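Putative SnoaL-like polyketide cyclase (Shewanella putrefaciens, PDB 3GZB) is of uncharacterised function but carries a SnoaL-like domain of the NTF2 clan and is a putative polyketide cyclase. Local coordinates at residues M30-L33 against K39-I42; E85-Y88 against L93-M96; K103-Q108 against G113-V118. All coordinates share one frame; numbering follows the deposited sequence. Where two conformers were deposited one is given.

From the N terminus, interaction 1 comes first: it closes the short turn between helix 21-34 and helix 38-42, folding the second helix back onto the end of the first. Interaction 2 closes the beta hairpin of strands 86-90 and 93-103, and interaction 3 pairs the end of strand 93-103 and the residues that follow with the beginning of strand 115-129. The three loops follow one another in series, neither nesting nor crossing. Interactions 1 and 2 meet where M30 CG packs 3.9 Å from M96 SE, joining helix 21-34 to the sheet. Interaction 3, its centre about 28 Å from that of interaction 2, lies on the opposite side of the chain's centre, yet strands 93-103 and 115-129, neighbours in one sheet, link the two.

Interaction 1: M30-L33 against K39-I42; sequences MDAL and KTLI
A32 and L33 on helix 21-34 meet T40 and L41 on helix 38-42 in an apolar contact, methyl groups against side chain and backbone. The helices come near each other at A32 and L41, whose CA atoms are 5.8 Å apart, a spacing that the small A32 side chain probably allows.

The apolar contacts fall into two groups. In the first, the A32 methyl points at the second helix and meets the T40 methyl, CB to CG2 3.8 Å; T40 offers this branch because CG2 stands opposite its own backbone N, leaving OG1 to turn elsewhere. In the second, L41 reaches across with both arms of its fork. Its CD2 touches L33 CD1 at 3.7 Å, the two leucines crossing at a slant, while its CD1 slips in against the L33 backbone, 3.8 Å from L33 N, and also lies 4.1 Å from A32 CB. L41 CG is roughly anti to the backbone N (chi1 -158°), which carries the fork out towards the first helix.

The polar groups look to their own surroundings. T40 OG1 is hydrogen-bonded to D37 OD2 in the turn between the helices, and T40 O to T43 OG1. Helix 63-73 also packs here, L70 against both leucines. A methylpentanediol, probably from the crystallisation liquor, lies about 4 Å from the L33 side chain and may mark a pocket.

No polar pair spans the two segments: the helices are probably held together here by close fit and burial of apolar surface, with A32, L33 and L41 all buried.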
loop_
_atom_site.group_PDB
_atom_site.type_symbol
_atom_site.label_atom_id
_atom_site.label_comp_id
_atom_site.label_asym_id
_atom_site.label_seq_id
_atom_site.Cartn_x
_atom_site.Cartn_y
_atom_site.Cartn_z
HETATM N N MSE A 30 0.621 15.643 -0.139
HETATM C CA MSE A 30 0.091 15.168 1.121
HETATM C C MSE A 30 0.036 16.282 2.176
HETATM O O MSE A 30 -0.854 16.266 3.026
HETATM C CB MSE A 30 0.889 13.986 1.628
HETATM C CG MSE A 30 0.813 12.785 0.743
HETATM SE SE MSE A 30 -0.948 12.050 0.453
HETATM C CE MSE A 30 -1.464 11.704 2.285
ATOM N N ASP A 31 1.015 17.173 2.198
ATOM C CA ASP A 31 0.947 18.307 3.133
ATOM C C ASP A 31 -0.292 19.161 2.800
ATOM O O ASP A 31 -1.047 19.528 3.717
ATOM C CB ASP A 31 2.240 19.146 3.113
ATOM C CG ASP A 31 3.319 18.551 4.023
ATOM O OD1 ASP A 31 2.936 17.786 4.920
ATOM O OD2 ASP A 31 4.529 18.847 3.857
ATOM N N ALA A 32 -0.541 19.438 1.533
ATOM C CA ALA A 32 -1.764 20.183 1.144
ATOM C C ALA A 32 -3.040 19.471 1.568
ATOM O O ALA A 32 -3.953 20.063 2.138
ATOM C CB ALA A 32 -1.787 20.480 -0.378
ATOM N N LEU A 33 -3.097 18.173 1.308
ATOM C CA LEU A 33 -4.289 17.398 1.645
ATOM C C LEU A 33 -4.588 17.427 3.142
ATOM O O LEU A 33 -5.715 17.703 3.560
ATOM C CB LEU A 33 -4.086 15.941 1.177
ATOM C CG LEU A 33 -5.207 14.954 1.464
ATOM C CD1 LEU A 33 -6.448 15.252 0.577
ATOM C CD2 LEU A 33 -4.712 13.522 1.229
ATOM N N LYS A 39 -6.895 25.098 -2.244
ATOM C CA LYS A 39 -6.350 25.948 -3.314
ATOM C C LYS A 39 -5.121 25.304 -3.946
ATOM O O LYS A 39 -5.008 25.203 -5.191
ATOM C CB LYS A 39 -6.046 27.369 -2.774
ATOM C CG LYS A 39 -5.612 28.288 -3.889
ATOM C CD LYS A 39 -5.186 29.684 -3.406
ATOM C CE LYS A 39 -4.564 30.492 -4.563
ATOM N NZ LYS A 39 -3.370 31.293 -4.125
ATOM N N THR A 40 -4.229 24.776 -3.116
ATOM C CA THR A 40 -3.056 24.073 -3.628
ATOM C C THR A 40 -3.452 22.729 -4.171
ATOM O O THR A 40 -2.977 22.306 -5.220
ATOM C CB THR A 40 -2.006 23.896 -2.529
ATOM O OG1 THR A 40 -1.548 25.191 -2.096
ATOM C CG2 THR A 40 -0.813 23.050 -3.006
ATOM N N LEU A 41 -4.302 22.018 -3.438
ATOM C CA LEU A 41 -4.645 20.662 -3.826
ATOM C C LEU A 41 -5.246 20.589 -5.219
ATOM O O LEU A 41 -4.883 19.700 -6.013
ATOM C CB LEU A 41 -5.588 19.999 -2.819
ATOM C CG LEU A 41 -5.584 18.463 -2.844
ATOM C CD1 LEU A 41 -4.273 17.916 -2.304
ATOM C CD2 LEU A 41 -6.765 17.836 -2.057
ATOM N N ILE A 42 -6.113 21.538 -5.578
ATOM C CA ILE A 42 -6.772 21.410 -6.875
ATOM C C ILE A 42 -5.771 21.589 -8.028
ATOM O O ILE A 42 -6.036 21.082 -9.129
ATOM C CB ILE A 42 -8.000 22.299 -6.986
ATOM C CG1 ILE A 42 -8.948 21.778 -8.087
ATOM C CG2 ILE A 42 -7.564 23.735 -7.169
ATOM C CD1 ILE A 42 -10.276 22.558 -8.190
#

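Interaction 2: E85-Y88 against L93-M96; sequences EHMY and LVVM
The ring of Y88 lies across V95, and on the reverse face of the hairpin the selenomethionines M87 and M96 run side by side. V95 CB sits over one ring face of Y88, 3.9 Å from the centroid and 15° off the normal, a CH-pi contact; V95 CG1 is further out, 3.6 Å from Y88 OH. The ring lies there because Y88 CG is wedged between its backbone N and carbonyl carbon (chi1 48°), which folds it over the neighbouring strand. Behind, M87 CG meets M96 CG at 3.8 Å and V94 CG1 at 4.0 Å, and the two selenium atoms, M87 SE and M96 SE, come within 4.1 Å. M96 continues onto M30 of helix 21-34.

Backbone bonds stitch the strands between these faces. Y88 and V95 form a hydrogen-bonded antiparallel pair: Y88 N gives to V95 O at 3.0 Å, and V95 N to Y88 O at 2.8 Å, the latter practically straight at 179°. V95 O also receives the CA-H of M87. Towards the start of the strand, E85 and H86 both face I97 in a classic beta bulge.

At the polar edge the second subunit takes over: Y88 OH bonds L141 O of that chain, and H86 NE2 bonds its D143. With an alanine at Y88, V95 would probably lose the cover over its CB, and the L141 carbonyl of the second subunit its hydroxyl partner.

The chemistry thus divides by face: the M87, V94 and M96 side chains pack against helix 21-34, while the Y88 phenol and H86 imidazole join apolar packing to hydrogen bonding at the dimer interface.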
loop_
_atom_site.group_PDB
_atom_site.type_symbol
_atom_site.label_atom_id
_atom_site.label_comp_id
_atom_site.label_asym_id
_atom_site.label_seq_id
_atom_site.Cartn_x
_atom_site.Cartn_y
_atom_site.Cartn_z
ATOM N N GLU A 85 5.633 5.336 8.202
ATOM C CA GLU A 85 6.631 4.343 8.562
ATOM C C GLU A 85 7.610 4.056 7.435
ATOM O O GLU A 85 8.814 3.772 7.677
ATOM C CB GLU A 85 5.941 3.051 8.989
ATOM C CG GLU A 85 5.103 3.243 10.249
ATOM C CD GLU A 85 5.904 3.646 11.482
ATOM O OE1 GLU A 85 7.089 3.234 11.598
ATOM O OE2 GLU A 85 5.328 4.365 12.342
ATOM N N HIS A 86 7.137 4.102 6.196
ATOM C CA HIS A 86 7.967 3.855 5.046
ATOM C C HIS A 86 7.367 4.468 3.794
ATOM O O HIS A 86 6.153 4.497 3.622
ATOM C CB HIS A 86 8.186 2.339 4.935
ATOM C CG HIS A 86 9.263 1.963 3.992
ATOM N ND1 HIS A 86 10.514 2.556 4.009
ATOM C CD2 HIS A 86 9.299 1.030 3.016
ATOM C CE1 HIS A 86 11.259 2.013 3.059
ATOM N NE2 HIS A 86 10.541 1.098 2.443
HETATM N N MSE A 87 8.205 5.050 2.953
HETATM C CA MSE A 87 7.817 5.564 1.634
HETATM C C MSE A 87 8.842 5.060 0.619
HETATM O O MSE A 87 10.075 5.054 0.877
HETATM C CB MSE A 87 7.767 7.106 1.626
HETATM C CG MSE A 87 7.513 7.723 0.230
HETATM SE SE MSE A 87 7.107 9.611 0.242
HETATM C CE MSE A 87 8.682 10.275 1.147
ATOM N N TYR A 88 8.344 4.618 -0.516
ATOM C CA TYR A 88 9.193 4.234 -1.626
ATOM C C TYR A 88 8.519 4.546 -2.935
ATOM O O TYR A 88 7.335 4.969 -2.970
ATOM C CB TYR A 88 9.553 2.721 -1.556
ATOM C CG TYR A 88 8.413 1.734 -1.316
ATOM C CD1 TYR A 88 7.850 1.561 -0.053
ATOM C CD2 TYR A 88 7.895 0.976 -2.370
ATOM C CE1 TYR A 88 6.863 0.567 0.161
ATOM C CE2 TYR A 88 6.876 0.024 -2.154
ATOM C CZ TYR A 88 6.400 -0.170 -0.918
ATOM O OH TYR A 88 5.405 -1.100 -0.591
ATOM N N LEU A 93 5.163 6.135 -9.445
ATOM C CA LEU A 93 4.211 5.531 -8.486
ATOM C C LEU A 93 4.901 5.596 -7.143
ATOM O O LEU A 93 5.942 4.951 -6.899
ATOM C CB LEU A 93 3.950 4.078 -8.866
ATOM C CG LEU A 93 3.060 3.334 -7.900
ATOM C CD1 LEU A 93 1.658 3.931 -7.903
ATOM C CD2 LEU A 93 3.045 1.835 -8.305
ATOM N N VAL A 94 4.325 6.362 -6.226
ATOM C CA VAL A 94 4.838 6.561 -4.875
ATOM C C VAL A 94 3.926 5.814 -3.872
ATOM O O VAL A 94 2.683 5.942 -3.956
ATOM C CB VAL A 94 4.877 8.062 -4.511
ATOM C CG1 VAL A 94 5.312 8.241 -3.025
ATOM C CG2 VAL A 94 5.797 8.837 -5.474
ATOM N N VAL A 95 4.533 5.024 -2.971
ATOM C CA VAL A 95 3.814 4.195 -2.021
ATOM C C VAL A 95 4.185 4.629 -0.651
ATOM O O VAL A 95 5.381 4.773 -0.337
ATOM C CB VAL A 95 4.163 2.702 -2.190
ATOM C CG1 VAL A 95 3.378 1.817 -1.184
ATOM C CG2 VAL A 95 3.886 2.214 -3.607
HETATM N N MSE A 96 3.185 4.887 0.209
HETATM C CA MSE A 96 3.378 5.382 1.583
HETATM C C MSE A 96 2.614 4.519 2.544
HETATM O O MSE A 96 1.434 4.296 2.357
HETATM C CB MSE A 96 2.942 6.837 1.708
HETATM C CG MSE A 96 3.788 7.768 0.829
HETATM SE SE MSE A 96 2.973 9.510 0.553
HETATM C CE MSE A 96 1.654 8.942 -0.649
#

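Interaction 3: K103-Q108 against G113-V118; sequences KGPGEQ and GKIIDV. With EDO (1,2-ethanediol), chain M.
K103 crosses D117 at a slant, and its side chain can be followed along strand 115-129. CB lies 3.9 Å from O1 of an ethanediol, probably from the crystallisation liquor, which K103 N also hydrogen-bonds. CG passes I116 O at 3.7 Å; CD and CE then each approach D117 OD2 to the same 3.7 Å. The tip bends off at chi4, leaving K103 NZ 5.1 Å from D117 OD2; the opposite charges may attract at this range, but the pair is not a salt bridge. D117 OD1 is hydrogen-bonded to H101.

K103 and D117 form a non-hydrogen-bonded antiparallel pair; next to it G104 and I116 form a hydrogen-bonded one, G104 N to I116 O at 3.0 Å and I116 N to G104 O at 2.8 Å. The backbone angles of G104 would jam any CB against the preceding carbonyl. I115 CD1 curls back to P105 N, while I116 CG1 packs on G106 CA. K114 O takes both G106 N, at 2.8 Å, and a water shared with E107 OE1. G113 N meets E107 OE2 at 2.9 Å from above the carboxylate plane.

The result is an antiparallel beta ribbon, bent at G104 and tied across its loop by a carboxylate, extending the curved sheet of an NTF2-like fold.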
loop_
_atom_site.group_PDB
_atom_site.type_symbol
_atom_site.label_atom_id
_atom_site.label_comp_id
_atom_site.label_asym_id
_atom_site.label_seq_id
_atom_site.Cartn_x
_atom_site.Cartn_y
_atom_site.Cartn_z
ATOM N N LYS A 103 -7.032 14.365 15.556
ATOM C CA LYS A 103 -7.413 14.854 16.891
ATOM C C LYS A 103 -8.271 16.099 16.763
ATOM O O LYS A 103 -7.913 17.041 16.026
ATOM C CB LYS A 103 -6.205 15.115 17.749
ATOM C CG LYS A 103 -6.549 15.591 19.188
ATOM C CD LYS A 103 -5.294 15.544 20.053
ATOM C CE LYS A 103 -5.609 15.685 21.548
ATOM N NZ LYS A 103 -5.181 17.008 22.091
ATOM N N GLY A 104 -9.435 16.075 17.380
ATOM C CA GLY A 104 -10.323 17.241 17.344
ATOM C C GLY A 104 -11.770 16.901 17.479
ATOM O O GLY A 104 -12.121 15.805 17.883
ATOM N N PRO A 105 -12.648 17.856 17.151
ATOM C CA PRO A 105 -14.064 17.637 17.222
ATOM C C PRO A 105 -14.469 16.354 16.512
ATOM O O PRO A 105 -13.977 16.058 15.439
ATOM C CB PRO A 105 -14.634 18.865 16.485
ATOM C CG PRO A 105 -13.661 19.950 16.833
ATOM C CD PRO A 105 -12.322 19.253 16.779
ATOM N N GLY A 106 -15.344 15.599 17.165
ATOM C CA GLY A 106 -15.666 14.258 16.688
ATOM C C GLY A 106 -16.912 14.128 15.829
ATOM O O GLY A 106 -17.340 13.003 15.528
ATOM N N GLU A 107 -17.525 15.245 15.426
ATOM C CA GLU A 107 -18.750 15.163 14.621
ATOM C C GLU A 107 -18.646 14.219 13.428
ATOM O O GLU A 107 -19.557 13.399 13.202
ATOM C CB GLU A 107 -19.182 16.555 14.134
ATOM C CG GLU A 107 -20.010 17.311 15.154
ATOM C CD GLU A 107 -19.238 17.845 16.339
ATOM O OE1 GLU A 107 -17.989 17.914 16.266
ATOM O OE2 GLU A 107 -19.913 18.209 17.336
ATOM N N GLN A 108 -17.603 14.338 12.622
ATOM C CA GLN A 108 -17.445 13.501 11.413
ATOM C C GLN A 108 -17.164 12.043 11.728
ATOM O O GLN A 108 -17.218 11.179 10.842
ATOM C CB GLN A 108 -16.314 13.998 10.492
ATOM C CG GLN A 108 -16.543 15.333 9.858
ATOM C CD GLN A 108 -17.720 15.370 8.894
ATOM O OE1 GLN A 108 -18.194 14.343 8.410
ATOM N NE2 GLN A 108 -18.183 16.575 8.601
ATOM N N GLY A 113 -20.033 16.656 19.794
ATOM C CA GLY A 113 -19.809 17.328 21.058
ATOM C C GLY A 113 -18.661 16.785 21.884
ATOM O O GLY A 113 -18.482 17.195 23.024
ATOM N N LYS A 114 -17.896 15.856 21.309
ATOM C CA LYS A 114 -16.712 15.292 21.948
ATOM C C LYS A 114 -15.492 15.602 21.117
ATOM O O LYS A 114 -15.583 15.929 19.928
ATOM C CB LYS A 114 -16.832 13.760 22.027
ATOM C CG LYS A 114 -17.824 13.258 23.042
ATOM C CD LYS A 114 -18.063 11.762 22.825
ATOM C CE LYS A 114 -18.616 11.060 24.057
ATOM N NZ LYS A 114 -18.633 9.566 23.864
ATOM N N ILE A 115 -14.350 15.460 21.769
ATOM C CA ILE A 115 -13.040 15.507 21.123
ATOM C C ILE A 115 -12.552 14.063 21.002
ATOM O O ILE A 115 -12.593 13.293 21.979
ATOM C CB ILE A 115 -12.006 16.362 21.921
ATOM C CG1 ILE A 115 -12.475 17.823 22.056
ATOM C CG2 ILE A 115 -10.620 16.288 21.270
ATOM C CD1 ILE A 115 -12.724 18.532 20.734
ATOM N N ILE A 116 -12.139 13.698 19.789
ATOM C CA ILE A 116 -11.656 12.347 19.490
ATOM C C ILE A 116 -10.167 12.393 19.183
ATOM O O ILE A 116 -9.581 13.442 18.871
ATOM C CB ILE A 116 -12.482 11.610 18.362
ATOM C CG1 ILE A 116 -12.383 12.298 17.008
ATOM C CG2 ILE A 116 -13.925 11.387 18.864
ATOM C CD1 ILE A 116 -11.055 12.070 16.185
ATOM N N ASP A 117 -9.529 11.230 19.309
ATOM C CA ASP A 117 -8.113 11.068 18.966
ATOM C C ASP A 117 -7.958 9.649 18.435
ATOM O O ASP A 117 -8.115 8.669 19.189
ATOM C CB ASP A 117 -7.308 11.277 20.258
ATOM C CG ASP A 117 -5.812 11.499 20.040
ATOM O OD1 ASP A 117 -5.278 11.116 19.006
ATOM O OD2 ASP A 117 -5.147 12.018 20.996
ATOM N N VAL A 118 -7.697 9.508 17.141
ATOM C CA VAL A 118 -7.539 8.203 16.521
ATOM C C VAL A 118 -6.295 8.176 15.646
ATOM O O VAL A 118 -5.898 9.214 15.092
ATOM C CB VAL A 118 -8.770 7.804 15.633
ATOM C CG1 VAL A 118 -10.025 7.658 16.529
ATOM C CG2 VAL A 118 -9.086 8.811 14.496
HETATM C C1 EDO M . -3.482 15.523 14.621
HETATM O O1 EDO M . -4.809 15.994 14.254
HETATM C C2 EDO M . -2.600 16.673 15.026
HETATM O O2 EDO M . -3.160 17.005 16.307
HETATM O O HOH W 1 -17.191 18.220 19.032
#